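Side-chain contacts in phenol hydroxylase component phN (Pseudomonas stutzeri, PDB 3U52), which probably hydroxylates phenol, serving as the diiron-bearing component of a bacterial multicomponent monooxygenase: residues D20-P25 against S123-R128; E67-L72 against S142-H147; G158-P163 against H476-E481; T394-C399 against Q403-F408. One frame throughout, in Å; residues are numbered along the deposited sequence.

Interaction 1. Residues D20-P25 against S123-R128; sequences DMAWEP and SGAGAR
The methyl group of Ala22 rests on the methyl group of Ala125, their CB atoms 3.8 Å apart, where an N-terminal loop meets the first turn of helix 125-155. That long helix carries Glu138 and His141 of one iron site further on, so the contact lies at the outer end of an element of the diiron helix bundle characteristic of this hydroxylase family. Gly124 takes the N-cap position, and its carbonyl O accepts the first helical bond, from Arg128 N at 3.1 Å.

Arg128 adds a second, smaller touch, through NH1. Its CG stands anti to the carbonyl carbon (chi1 -69°) and the chain bends at chi3 (-59°), which folds the guanidinium back along the start of its own helix. Ala125 CA stands over one face of the group, 3.6 Å above its plane and offset toward the rim, while NH2 is hydrogen-bonded to the carbonyl O of Phe122. Ala22 approaches the same group at its edge and in its plane. No hydrogen bond crosses between the two segments, and the small CB groups allow the main chains to come close, with the CA atoms of Ala22 and Ala125 6.5 Å apart.

Another protein chain packs here too: Asp20 OD1 forms a salt bridge with one of its basic side chains, and Trp23 NE1 is hydrogen-bonded to one of its acidic side chains. A bound xenon lies about 5 Å from the side chain of Ala22, whose CB also stands 4.0 Å from Arg128 NH1.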
loop_
_atom_site.group_PDB
_atom_site.type_symbol
_atom_site.label_atom_id
_atom_site.label_comp_id
_atom_site.label_asym_id
_atom_site.label_seq_id
_atom_site.Cartn_x
_atom_site.Cartn_y
_atom_site.Cartn_z
ATOM N N ASP A 20 32.731 -11.058 -15.175
ATOM C CA ASP A 20 33.747 -12.062 -14.917
ATOM C C ASP A 20 33.224 -13.520 -14.998
ATOM O O ASP A 20 34.022 -14.462 -15.170
ATOM C CB ASP A 20 34.498 -11.789 -13.591
ATOM C CG ASP A 20 35.700 -12.693 -13.423
ATOM O OD1 ASP A 20 35.661 -13.596 -12.537
ATOM O OD2 ASP A 20 36.638 -12.555 -14.259
ATOM N N MET A 21 31.907 -13.715 -14.901
ATOM C CA MET A 21 31.354 -15.042 -14.987
ATOM C C MET A 21 31.396 -15.609 -16.443
ATOM O O MET A 21 31.224 -16.811 -16.658
ATOM C CB MET A 21 29.915 -15.033 -14.458
ATOM C CG MET A 21 29.755 -15.066 -12.986
ATOM S SD MET A 21 27.950 -15.253 -12.603
ATOM C CE MET A 21 27.443 -13.562 -12.539
ATOM N N ALA A 22 31.588 -14.722 -17.426
ATOM C CA ALA A 22 31.666 -15.116 -18.831
ATOM C C ALA A 22 33.102 -15.537 -19.152
ATOM O O ALA A 22 34.038 -15.227 -18.393
ATOM C CB ALA A 22 31.188 -13.968 -19.759
ATOM N N TRP A 23 33.270 -16.249 -20.249
ATOM C CA TRP A 23 34.591 -16.732 -20.660
ATOM C C TRP A 23 34.690 -16.797 -22.157
ATOM O O TRP A 23 33.681 -16.751 -22.861
ATOM C CB TRP A 23 34.880 -18.132 -20.057
ATOM C CG TRP A 23 33.987 -19.222 -20.566
ATOM C CD1 TRP A 23 34.275 -20.122 -21.548
ATOM C CD2 TRP A 23 32.679 -19.519 -20.122
ATOM N NE1 TRP A 23 33.226 -20.985 -21.733
ATOM C CE2 TRP A 23 32.221 -20.623 -20.878
ATOM C CE3 TRP A 23 31.819 -18.938 -19.169
ATOM C CZ2 TRP A 23 30.946 -21.149 -20.731
ATOM C CZ3 TRP A 23 30.554 -19.483 -18.996
ATOM C CH2 TRP A 23 30.127 -20.590 -19.769
ATOM N N GLU A 24 35.922 -16.907 -22.645
ATOM C CA GLU A 24 36.139 -17.134 -24.077
ATOM C C GLU A 24 35.912 -18.617 -24.458
ATOM O O GLU A 24 36.578 -19.512 -23.887
ATOM C CB GLU A 24 37.573 -16.714 -24.434
ATOM C CG GLU A 24 37.805 -15.213 -24.288
ATOM C CD GLU A 24 37.020 -14.387 -25.315
ATOM O OE1 GLU A 24 36.760 -14.901 -26.434
ATOM O OE2 GLU A 24 36.656 -13.226 -24.997
ATOM N N PRO A 25 35.010 -18.895 -25.429
ATOM C CA PRO A 25 34.707 -20.303 -25.755
ATOM C C PRO A 25 35.876 -21.036 -26.434
ATOM O O PRO A 25 36.698 -20.391 -27.091
ATOM C CB PRO A 25 33.459 -20.218 -26.664
ATOM C CG PRO A 25 33.507 -18.822 -27.235
ATOM C CD PRO A 25 34.246 -17.948 -26.256
ATOM N N SER A 123 27.920 -10.187 -27.386
ATOM C CA SER A 123 28.999 -10.935 -26.797
ATOM C C SER A 123 29.550 -10.253 -25.596
ATOM O O SER A 123 30.342 -10.851 -24.867
ATOM C CB SER A 123 30.129 -11.282 -27.788
ATOM O OG SER A 123 30.665 -10.137 -28.451
ATOM N N GLY A 124 29.143 -9.007 -25.348
ATOM C CA GLY A 124 29.634 -8.329 -24.139
ATOM C C GLY A 124 28.751 -8.647 -22.945
ATOM O O GLY A 124 27.549 -8.331 -22.963
ATOM N N ALA A 125 29.333 -9.267 -21.914
ATOM C CA ALA A 125 28.556 -9.791 -20.786
ATOM C C ALA A 125 27.870 -8.647 -20.077
ATOM O O ALA A 125 26.750 -8.790 -19.621
ATOM C CB ALA A 125 29.435 -10.582 -19.807
ATOM N N GLY A 126 28.558 -7.524 -20.031
ATOM C CA GLY A 126 28.095 -6.267 -19.405
ATOM C C GLY A 126 26.834 -5.738 -20.063
ATOM O O GLY A 126 25.840 -5.473 -19.374
ATOM N N ALA A 127 26.858 -5.593 -21.383
ATOM C CA ALA A 127 25.647 -5.230 -22.154
ATOM C C ALA A 127 24.470 -6.233 -21.995
ATOM O O ALA A 127 23.298 -5.814 -21.913
ATOM C CB ALA A 127 25.965 -4.979 -23.595
ATOM N N ARG A 128 24.756 -7.533 -21.942
ATOM C CA ARG A 128 23.696 -8.564 -21.760
ATOM C C ARG A 128 22.938 -8.413 -20.444
ATOM O O ARG A 128 21.705 -8.496 -20.413
ATOM C CB ARG A 128 24.272 -9.998 -21.786
ATOM C CG ARG A 128 24.810 -10.441 -23.218
ATOM C CD ARG A 128 24.810 -11.968 -23.399
ATOM N NE ARG A 128 25.645 -12.611 -22.375
ATOM C CZ ARG A 128 26.974 -12.765 -22.469
ATOM N NH1 ARG A 128 27.667 -13.348 -21.486
ATOM N NH2 ARG A 128 27.616 -12.370 -23.564
#

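Interaction 2. Residues E67-L72 against S142-H147; sequences EKEKKL and SQTQQH
Glu69 is the first residue along 67-72 to meet Thr144, and it does so with its carboxylate. The chain bends at chi2 (-78°), bringing OE1 to 3.6 Å and OE2 to 4.0 Å from Thr144 CG2, with the two side chains crossing at about a right angle. This is an oxygen-to-methyl contact without a hydrogen bond; the charge of Glu69 is met instead by a salt bridge from OE1 to Arg140, one turn before Thr144.

One turn further on, Leu72 brings an apolar branch to the same threonine. Its CG stands anti to the backbone N (chi1 -179°), and CD2 lies 3.9 Å from Thr144 CG2 and equally far from Thr144 CB. Both side chains thus converge on a single methyl-bearing corner, and the CA atoms of Leu72 and Thr144 are 8.8 Å apart. The contact ties helix 58-81 to helix 125-155, the latter providing Glu138 and His141 to one iron of the diiron bundle; the side chain of Thr144 is about 9 Å from a bound iron. Leu72 also touches Thr224 and Ser228 of helix 220-250, so three helices meet around it.

On the receiving side, Thr144 turns its OG1 back to its own helix, where the carbonyl O of Arg140 is its hydrogen-bond partner, and CG2 is left to face helix 58-81. The next residue, Gln145, belongs to the second shell of the metal centre, its NE2 being hydrogen-bonded to OE1 of the iron ligand Glu108.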
loop_
_atom_site.group_PDB
_atom_site.type_symbol
_atom_site.label_atom_id
_atom_site.label_comp_id
_atom_site.label_asym_id
_atom_site.label_seq_id
_atom_site.Cartn_x
_atom_site.Cartn_y
_atom_site.Cartn_z
ATOM N N GLU A 67 9.614 -4.063 -2.561
ATOM C CA GLU A 67 9.130 -2.937 -1.730
ATOM C C GLU A 67 8.178 -2.002 -2.496
ATOM O O GLU A 67 7.082 -1.682 -1.978
ATOM C CB GLU A 67 10.289 -2.170 -1.074
ATOM C CG GLU A 67 9.859 -0.970 -0.194
ATOM C CD GLU A 67 9.161 -1.370 1.152
ATOM O OE1 GLU A 67 9.199 -2.577 1.541
ATOM O OE2 GLU A 67 8.581 -0.462 1.832
ATOM N N LYS A 68 8.563 -1.624 -3.722
ATOM C CA LYS A 68 7.730 -0.813 -4.600
ATOM C C LYS A 68 6.427 -1.539 -4.952
ATOM O O LYS A 68 5.340 -0.929 -4.906
ATOM C CB LYS A 68 8.481 -0.485 -5.897
ATOM C CG LYS A 68 9.832 0.258 -5.631
ATOM C CD LYS A 68 10.839 0.144 -6.852
ATOM C CE LYS A 68 10.229 0.604 -8.159
ATOM N NZ LYS A 68 9.973 2.045 -7.959
ATOM N N GLU A 69 6.534 -2.827 -5.327
ATOM C CA GLU A 69 5.354 -3.661 -5.659
ATOM C C GLU A 69 4.323 -3.840 -4.537
ATOM O O GLU A 69 3.110 -3.783 -4.784
ATOM C CB GLU A 69 5.765 -5.048 -6.168
ATOM C CG GLU A 69 6.483 -5.044 -7.522
ATOM C CD GLU A 69 5.533 -4.881 -8.698
ATOM O OE1 GLU A 69 5.474 -3.774 -9.302
ATOM O OE2 GLU A 69 4.835 -5.873 -9.022
ATOM N N LYS A 70 4.793 -4.135 -3.339
ATOM C CA LYS A 70 3.910 -4.292 -2.208
ATOM C C LYS A 70 3.115 -2.989 -1.965
ATOM O O LYS A 70 1.930 -3.040 -1.722
ATOM C CB LYS A 70 4.676 -4.787 -0.990
ATOM C CG LYS A 70 3.736 -5.160 0.214
ATOM C CD LYS A 70 4.096 -6.532 0.925
ATOM C CE LYS A 70 5.425 -6.460 1.757
ATOM N NZ LYS A 70 5.463 -7.364 2.997
ATOM N N LYS A 71 3.777 -1.839 -2.128
ATOM C CA LYS A 71 3.126 -0.525 -2.004
ATOM C C LYS A 71 2.128 -0.218 -3.127
ATOM O O LYS A 71 1.025 0.251 -2.837
ATOM C CB LYS A 71 4.141 0.605 -1.802
ATOM C CG LYS A 71 4.955 0.419 -0.496
ATOM C CD LYS A 71 5.712 1.677 -0.052
ATOM C CE LYS A 71 6.782 2.097 -1.054
ATOM N NZ LYS A 71 8.018 2.634 -0.347
ATOM N N LEU A 72 2.519 -0.539 -4.370
ATOM C CA LEU A 72 1.713 -0.359 -5.570
ATOM C C LEU A 72 0.424 -1.159 -5.507
ATOM O O LEU A 72 -0.635 -0.602 -5.759
ATOM C CB LEU A 72 2.525 -0.790 -6.815
ATOM C CG LEU A 72 1.819 -0.644 -8.187
ATOM C CD1 LEU A 72 1.990 0.760 -8.693
ATOM C CD2 LEU A 72 2.323 -1.615 -9.234
ATOM N N SER A 142 4.286 -4.127 -18.306
ATOM C CA SER A 142 3.170 -4.804 -18.985
ATOM C C SER A 142 2.076 -5.330 -17.988
ATOM O O SER A 142 0.893 -5.057 -18.124
ATOM C CB SER A 142 3.772 -5.985 -19.768
ATOM O OG SER A 142 2.748 -6.711 -20.381
ATOM N N GLN A 143 2.498 -6.123 -17.016
ATOM C CA GLN A 143 1.588 -6.770 -16.091
ATOM C C GLN A 143 0.960 -5.794 -15.116
ATOM O O GLN A 143 -0.236 -5.885 -14.856
ATOM C CB GLN A 143 2.344 -7.891 -15.370
ATOM C CG GLN A 143 2.882 -8.970 -16.342
ATOM C CD GLN A 143 3.449 -10.153 -15.601
ATOM O OE1 GLN A 143 4.056 -9.982 -14.538
ATOM N NE2 GLN A 143 3.249 -11.358 -16.141
ATOM N N THR A 144 1.730 -4.877 -14.558
ATOM C CA THR A 144 1.167 -3.900 -13.635
ATOM C C THR A 144 0.177 -2.941 -14.331
ATOM O O THR A 144 -0.792 -2.522 -13.728
ATOM C CB THR A 144 2.246 -3.090 -12.886
ATOM O OG1 THR A 144 2.942 -2.272 -13.808
ATOM C CG2 THR A 144 3.263 -3.992 -12.186
ATOM N N GLN A 145 0.405 -2.615 -15.604
ATOM C CA GLN A 145 -0.599 -1.923 -16.397
ATOM C C GLN A 145 -1.896 -2.728 -16.564
ATOM O O GLN A 145 -2.956 -2.164 -16.383
ATOM C CB GLN A 145 -0.008 -1.477 -17.757
ATOM C CG GLN A 145 1.032 -0.370 -17.520
ATOM C CD GLN A 145 1.873 -0.077 -18.743
ATOM O OE1 GLN A 145 1.525 -0.514 -19.830
ATOM N NE2 GLN A 145 2.984 0.688 -18.568
ATOM N N GLN A 146 -1.822 -4.043 -16.827
ATOM C CA GLN A 146 -3.048 -4.849 -16.893
ATOM C C GLN A 146 -3.791 -4.783 -15.566
ATOM O O GLN A 146 -5.041 -4.786 -15.539
ATOM C CB GLN A 146 -2.782 -6.322 -17.177
ATOM C CG GLN A 146 -2.093 -6.603 -18.499
ATOM C CD GLN A 146 -2.893 -6.125 -19.699
ATOM O OE1 GLN A 146 -4.117 -6.343 -19.783
ATOM N NE2 GLN A 146 -2.200 -5.496 -20.658
ATOM N N HIS A 147 -3.042 -4.767 -14.469
ATOM C CA HIS A 147 -3.670 -4.750 -13.141
ATOM C C HIS A 147 -4.230 -3.374 -12.854
ATOM O O HIS A 147 -5.323 -3.275 -12.298
ATOM C CB HIS A 147 -2.670 -5.246 -12.074
ATOM C CG HIS A 147 -2.350 -6.708 -12.221
ATOM N ND1 HIS A 147 -1.129 -7.251 -11.901
ATOM C CD2 HIS A 147 -3.120 -7.743 -12.613
ATOM C CE1 HIS A 147 -1.145 -8.547 -12.125
ATOM N NE2 HIS A 147 -2.340 -8.871 -12.566
#

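Interaction 3. Residues G158-P163 against H476-E481; sequences GLHDGP and HINIGE
Asp161 and His476 face each other obliquely, joined by a histidine-carboxylate hydrogen bond that ties the turn before helix 162-166 to the loop between helix 467-474 and helix 490-498. His476 ND1 donates to Asp161 OD1 over 3.0 Å, nearly straight at 167°. The acceptor lies almost exactly in the imidazole plane, yet the nitrogen reaches OD1 from above the carboxylate plane, with the carboxylate and ring planes 52° apart. OD1 has a second partner, a salt bridge to a basic side chain of another protein chain, so two donors grip one oxygen at a subunit boundary. The ring of His476 also stacks on that of His164.

His160 is set differently. Its CG is held between the backbone N and the carbonyl carbon (chi1 52°), which turns the ring toward residues 476-481. The end of the Asn478 side chain comes up beside the His160 ring. Replacing His476 by a leucine would probably leave Asp161 OD1 without its imidazole donor and deprive His164 of its stacking partner.

Beyond these contacts, Asp482 OD1 is hydrogen-bonded to both His160 NE2 and Asn478 N, bridging the two segments. At the in-plane edge of the His160 ring, CE1 stands 3.4 Å from His476 O.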
loop_
_atom_site.group_PDB
_atom_site.type_symbol
_atom_site.label_atom_id
_atom_site.label_comp_id
_atom_site.label_asym_id
_atom_site.label_seq_id
_atom_site.Cartn_x
_atom_site.Cartn_y
_atom_site.Cartn_z
ATOM N N GLY A 158 -14.505 -0.369 -24.089
ATOM C CA GLY A 158 -13.350 -0.134 -24.914
ATOM C C GLY A 158 -12.016 -0.595 -24.334
ATOM O O GLY A 158 -10.981 -0.453 -24.983
ATOM N N LEU A 159 -12.023 -1.178 -23.141
ATOM C CA LEU A 159 -10.779 -1.615 -22.500
ATOM C C LEU A 159 -10.678 -3.138 -22.497
ATOM O O LEU A 159 -9.722 -3.678 -21.973
ATOM C CB LEU A 159 -10.712 -1.099 -21.034
ATOM C CG LEU A 159 -10.528 0.409 -20.902
ATOM C CD1 LEU A 159 -11.596 1.001 -20.042
ATOM C CD2 LEU A 159 -9.173 0.677 -20.318
ATOM N N HIS A 160 -11.631 -3.829 -23.121
ATOM C CA HIS A 160 -11.853 -5.259 -22.865
ATOM C C HIS A 160 -11.071 -6.240 -23.719
ATOM O O HIS A 160 -11.025 -7.454 -23.396
ATOM C CB HIS A 160 -13.376 -5.609 -22.945
ATOM C CG HIS A 160 -14.032 -5.141 -24.206
ATOM N ND1 HIS A 160 -14.009 -5.875 -25.365
ATOM C CD2 HIS A 160 -14.673 -3.989 -24.506
ATOM C CE1 HIS A 160 -14.632 -5.214 -26.323
ATOM N NE2 HIS A 160 -15.032 -4.059 -25.833
ATOM N N ASP A 161 -10.460 -5.774 -24.801
ATOM C CA ASP A 161 -9.748 -6.719 -25.694
ATOM C C ASP A 161 -8.487 -6.086 -26.326
ATOM O O ASP A 161 -8.268 -6.182 -27.550
ATOM C CB ASP A 161 -10.732 -7.179 -26.782
ATOM C CG ASP A 161 -10.873 -8.739 -26.843
ATOM O OD1 ASP A 161 -11.969 -9.261 -27.152
ATOM O OD2 ASP A 161 -9.858 -9.444 -26.618
ATOM N N GLY A 162 -7.735 -5.365 -25.506
ATOM C CA GLY A 162 -6.520 -4.664 -25.924
ATOM C C GLY A 162 -5.579 -5.427 -26.865
ATOM O O GLY A 162 -5.298 -4.938 -27.966
ATOM N N PRO A 163 -5.006 -6.578 -26.428
ATOM C CA PRO A 163 -4.061 -7.316 -27.275
ATOM C C PRO A 163 -4.692 -7.826 -28.609
ATOM O O PRO A 163 -4.046 -7.828 -29.655
ATOM C CB PRO A 163 -3.638 -8.487 -26.386
ATOM C CG PRO A 163 -3.982 -8.062 -24.992
ATOM C CD PRO A 163 -5.149 -7.175 -25.077
ATOM N N HIS A 476 -13.732 -7.019 -32.730
ATOM C CA HIS A 476 -14.427 -7.204 -31.448
ATOM C C HIS A 476 -14.797 -5.887 -30.834
ATOM O O HIS A 476 -14.863 -5.804 -29.627
ATOM C CB HIS A 476 -13.536 -7.945 -30.441
ATOM C CG HIS A 476 -13.334 -9.398 -30.755
ATOM N ND1 HIS A 476 -12.705 -10.263 -29.882
ATOM C CD2 HIS A 476 -13.656 -10.135 -31.836
ATOM C CE1 HIS A 476 -12.655 -11.471 -30.415
ATOM N NE2 HIS A 476 -13.207 -11.413 -31.607
ATOM N N ILE A 477 -14.974 -4.838 -31.642
ATOM C CA ILE A 477 -15.558 -3.589 -31.166
ATOM C C ILE A 477 -17.080 -3.749 -31.079
ATOM O O ILE A 477 -17.743 -4.106 -32.069
ATOM C CB ILE A 477 -15.058 -2.375 -32.033
ATOM C CG1 ILE A 477 -13.576 -2.072 -31.675
ATOM C CG2 ILE A 477 -15.970 -1.147 -31.890
ATOM C CD1 ILE A 477 -12.778 -1.333 -32.714
ATOM N N ASN A 478 -17.651 -3.559 -29.898
ATOM C CA ASN A 478 -19.089 -3.749 -29.789
ATOM C C ASN A 478 -19.758 -2.494 -30.272
ATOM O O ASN A 478 -19.731 -1.492 -29.584
ATOM C CB ASN A 478 -19.522 -4.038 -28.358
ATOM C CG ASN A 478 -18.954 -5.352 -27.852
ATOM O OD1 ASN A 478 -18.446 -5.428 -26.737
ATOM N ND2 ASN A 478 -19.010 -6.379 -28.687
ATOM N N ILE A 479 -20.353 -2.569 -31.454
ATOM C CA ILE A 479 -21.033 -1.420 -32.045
ATOM C C ILE A 479 -22.149 -0.855 -31.163
ATOM O O ILE A 479 -23.055 -1.583 -30.733
ATOM C CB ILE A 479 -21.560 -1.740 -33.431
ATOM C CG1 ILE A 479 -20.404 -2.192 -34.330
ATOM C CG2 ILE A 479 -22.323 -0.510 -33.996
ATOM C CD1 ILE A 479 -20.838 -3.008 -35.565
ATOM N N GLY A 480 -22.100 0.454 -30.934
ATOM C CA GLY A 480 -23.028 1.132 -30.032
ATOM C C GLY A 480 -22.554 1.211 -28.590
ATOM O O GLY A 480 -23.132 1.957 -27.786
ATOM N N GLU A 481 -21.483 0.476 -28.252
ATOM C CA GLU A 481 -20.944 0.500 -26.910
ATOM C C GLU A 481 -19.550 1.126 -26.842
ATOM O O GLU A 481 -19.316 2.013 -26.038
ATOM C CB GLU A 481 -20.911 -0.913 -26.339
ATOM C CG GLU A 481 -22.258 -1.509 -26.079
ATOM C CD GLU A 481 -22.151 -2.948 -25.570
ATOM O OE1 GLU A 481 -21.166 -3.273 -24.853
ATOM O OE2 GLU A 481 -23.053 -3.766 -25.893
#

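Interaction 4. Residues T394-C399 against Q403-F408; sequences TLPQLC and QIPTIF. With ZN (zinc ion), chain I.
Hydrogen bonds dominate the meeting of Gln397 with Thr406. The Thr406 hydroxyl OG1 donates to Gln397 OE1 at 2.8 Å, in the carbonyl plane and on a lone pair (C=O...O angle 121°); the extended glutamine chain, with CG anti to the backbone N (chi1 -176°), delivers the amide there. Thr406 N also binds Gln397 O at 3.0 Å, so one residue grips the other twice. Nearer the metal, Cys399 N reaches Ile404 O at 2.9 Å, nearly straight, and Gln403 N makes a weak return bond to Cys399 O. An alanine in place of Gln397 would probably leave the Thr406 hydroxyl without its amide acceptor, with the backbone bond alone remaining.

Apolar contacts gather on Pro405. Pro396 lies side by side with it, Pro396 CG 4.1 Å from Pro405 CG. Leu398 CD2 comes to 3.8 Å from Pro405 CD, and these two residues also form a single backbone bridge.

Metal coordination completes the contact: Cys399 SG binds the zinc ion at 2.4 Å, together with Cys402, Cys432 and Cys436. The loop through Cys399 and Cys402, a CxxC pair, joined by two cysteines of the YHS family region, is typical of a four-cysteine zinc site.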
loop_
_atom_site.group_PDB
_atom_site.type_symbol
_atom_site.label_atom_id
_atom_site.label_comp_id
_atom_site.label_asym_id
_atom_site.label_seq_id
_atom_site.Cartn_x
_atom_site.Cartn_y
_atom_site.Cartn_z
ATOM N N THR A 394 -15.882 6.335 -45.999
ATOM C CA THR A 394 -14.929 5.855 -46.991
ATOM C C THR A 394 -13.565 5.682 -46.361
ATOM O O THR A 394 -13.103 6.562 -45.658
ATOM C CB THR A 394 -14.783 6.838 -48.225
ATOM O OG1 THR A 394 -16.077 7.179 -48.766
ATOM C CG2 THR A 394 -13.904 6.206 -49.294
ATOM N N LEU A 395 -12.918 4.549 -46.640
ATOM C CA LEU A 395 -11.600 4.239 -46.097
ATOM C C LEU A 395 -10.497 5.207 -46.638
ATOM O O LEU A 395 -10.526 5.610 -47.817
ATOM C CB LEU A 395 -11.210 2.780 -46.415
ATOM C CG LEU A 395 -12.008 1.636 -45.762
ATOM C CD1 LEU A 395 -11.566 0.291 -46.322
ATOM C CD2 LEU A 395 -11.794 1.639 -44.284
ATOM N N PRO A 396 -9.522 5.559 -45.785
ATOM C CA PRO A 396 -8.428 6.464 -46.202
ATOM C C PRO A 396 -7.176 5.790 -46.761
ATOM O O PRO A 396 -6.917 4.616 -46.504
ATOM C CB PRO A 396 -8.082 7.148 -44.899
ATOM C CG PRO A 396 -8.214 6.060 -43.892
ATOM C CD PRO A 396 -9.428 5.256 -44.339
ATOM N N GLN A 397 -6.394 6.555 -47.514
ATOM C CA GLN A 397 -5.036 6.182 -47.867
ATOM C C GLN A 397 -4.185 6.165 -46.593
ATOM O O GLN A 397 -4.290 7.080 -45.762
ATOM C CB GLN A 397 -4.478 7.235 -48.828
ATOM C CG GLN A 397 -3.063 6.911 -49.359
ATOM C CD GLN A 397 -2.590 8.009 -50.281
ATOM O OE1 GLN A 397 -2.233 9.097 -49.840
ATOM N NE2 GLN A 397 -2.600 7.735 -51.562
ATOM N N LEU A 398 -3.363 5.123 -46.435
ATOM C CA LEU A 398 -2.430 4.984 -45.337
ATOM C C LEU A 398 -1.006 5.135 -45.867
ATOM O O LEU A 398 -0.726 4.739 -47.027
ATOM C CB LEU A 398 -2.575 3.578 -44.705
ATOM C CG LEU A 398 -3.928 3.201 -44.085
ATOM C CD1 LEU A 398 -3.767 1.857 -43.363
ATOM C CD2 LEU A 398 -4.391 4.297 -43.123
ATOM N N CYS A 399 -0.102 5.678 -45.032
ATOM C CA CYS A 399 1.319 5.723 -45.377
ATOM C C CYS A 399 1.912 4.319 -45.387
ATOM O O CYS A 399 1.712 3.566 -44.448
ATOM C CB CYS A 399 2.088 6.545 -44.342
ATOM S SG CYS A 399 3.852 6.769 -44.655
ATOM N N GLN A 403 2.108 3.953 -41.444
ATOM C CA GLN A 403 0.695 3.524 -41.535
ATOM C C GLN A 403 -0.379 4.423 -40.976
ATOM O O GLN A 403 -1.501 3.994 -40.883
ATOM C CB GLN A 403 0.475 2.082 -41.042
ATOM C CG GLN A 403 1.615 1.162 -41.614
ATOM C CD GLN A 403 1.473 -0.268 -41.221
ATOM O OE1 GLN A 403 0.423 -0.676 -40.719
ATOM N NE2 GLN A 403 2.524 -1.051 -41.436
ATOM N N ILE A 404 -0.072 5.668 -40.683
ATOM C CA ILE A 404 -1.099 6.633 -40.298
ATOM C C ILE A 404 -1.801 7.029 -41.645
ATOM O O ILE A 404 -1.138 7.090 -42.676
ATOM C CB ILE A 404 -0.447 7.865 -39.615
ATOM C CG1 ILE A 404 0.325 7.420 -38.367
ATOM C CG2 ILE A 404 -1.538 8.935 -39.187
ATOM C CD1 ILE A 404 1.050 8.531 -37.584
ATOM N N PRO A 405 -3.127 7.284 -41.637
ATOM C CA PRO A 405 -3.706 7.869 -42.828
ATOM C C PRO A 405 -2.889 9.092 -43.255
ATOM O O PRO A 405 -2.299 9.766 -42.428
ATOM C CB PRO A 405 -5.068 8.347 -42.369
ATOM C CG PRO A 405 -5.436 7.538 -41.266
ATOM C CD PRO A 405 -4.142 7.065 -40.598
ATOM N N THR A 406 -2.895 9.409 -44.536
ATOM C CA THR A 406 -2.096 10.539 -45.024
ATOM C C THR A 406 -2.823 11.872 -44.775
ATOM O O THR A 406 -3.382 12.470 -45.674
ATOM C CB THR A 406 -1.717 10.324 -46.519
ATOM O OG1 THR A 406 -2.874 9.891 -47.229
ATOM C CG2 THR A 406 -0.768 9.187 -46.599
ATOM N N ILE A 407 -2.791 12.340 -43.536
ATOM C CA ILE A 407 -3.630 13.474 -43.099
ATOM C C ILE A 407 -2.773 14.739 -42.849
ATOM O O ILE A 407 -3.314 15.782 -42.508
ATOM C CB ILE A 407 -4.306 13.153 -41.729
ATOM C CG1 ILE A 407 -3.236 12.759 -40.703
ATOM C CG2 ILE A 407 -5.247 12.008 -41.840
ATOM C CD1 ILE A 407 -3.734 12.677 -39.257
ATOM N N PHE A 408 -1.437 14.607 -42.947
ATOM C CA PHE A 408 -0.514 15.653 -42.541
ATOM C C PHE A 408 -0.263 16.626 -43.675
ATOM O O PHE A 408 -0.306 16.245 -44.825
ATOM C CB PHE A 408 0.814 15.015 -42.112
ATOM C CG PHE A 408 0.661 14.049 -40.994
ATOM C CD1 PHE A 408 0.811 12.696 -41.191
ATOM C CD2 PHE A 408 0.330 14.511 -39.733
ATOM C CE1 PHE A 408 0.629 11.772 -40.113
ATOM C CE2 PHE A 408 0.164 13.622 -38.655
ATOM C CZ PHE A 408 0.307 12.254 -38.863
HETATM ZN ZN ZN I . 4.348 8.060 -42.722
#

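How the interactions relate
Interactions 1 and 2 share helix 125-155, one at its start and the other along its length, with centres 32 Å apart; interaction 2 is the one near the diiron centre. Helix 162-166 follows in the chain, and interaction 3 comes within about 5 Å (nearest atoms) of interaction 2 without touching it. Interaction 4 falls in sequence between the two segments of interaction 3, their centres 22 Å apart, and belongs to the zinc site rather than the iron centre. Interactions 2 and 4 lie on opposite sides of the chain's centre, as do 1 and 4. Bound xenon touches residues of interactions 2 and 4 and lies close to the Ala22 side chain in interaction 1.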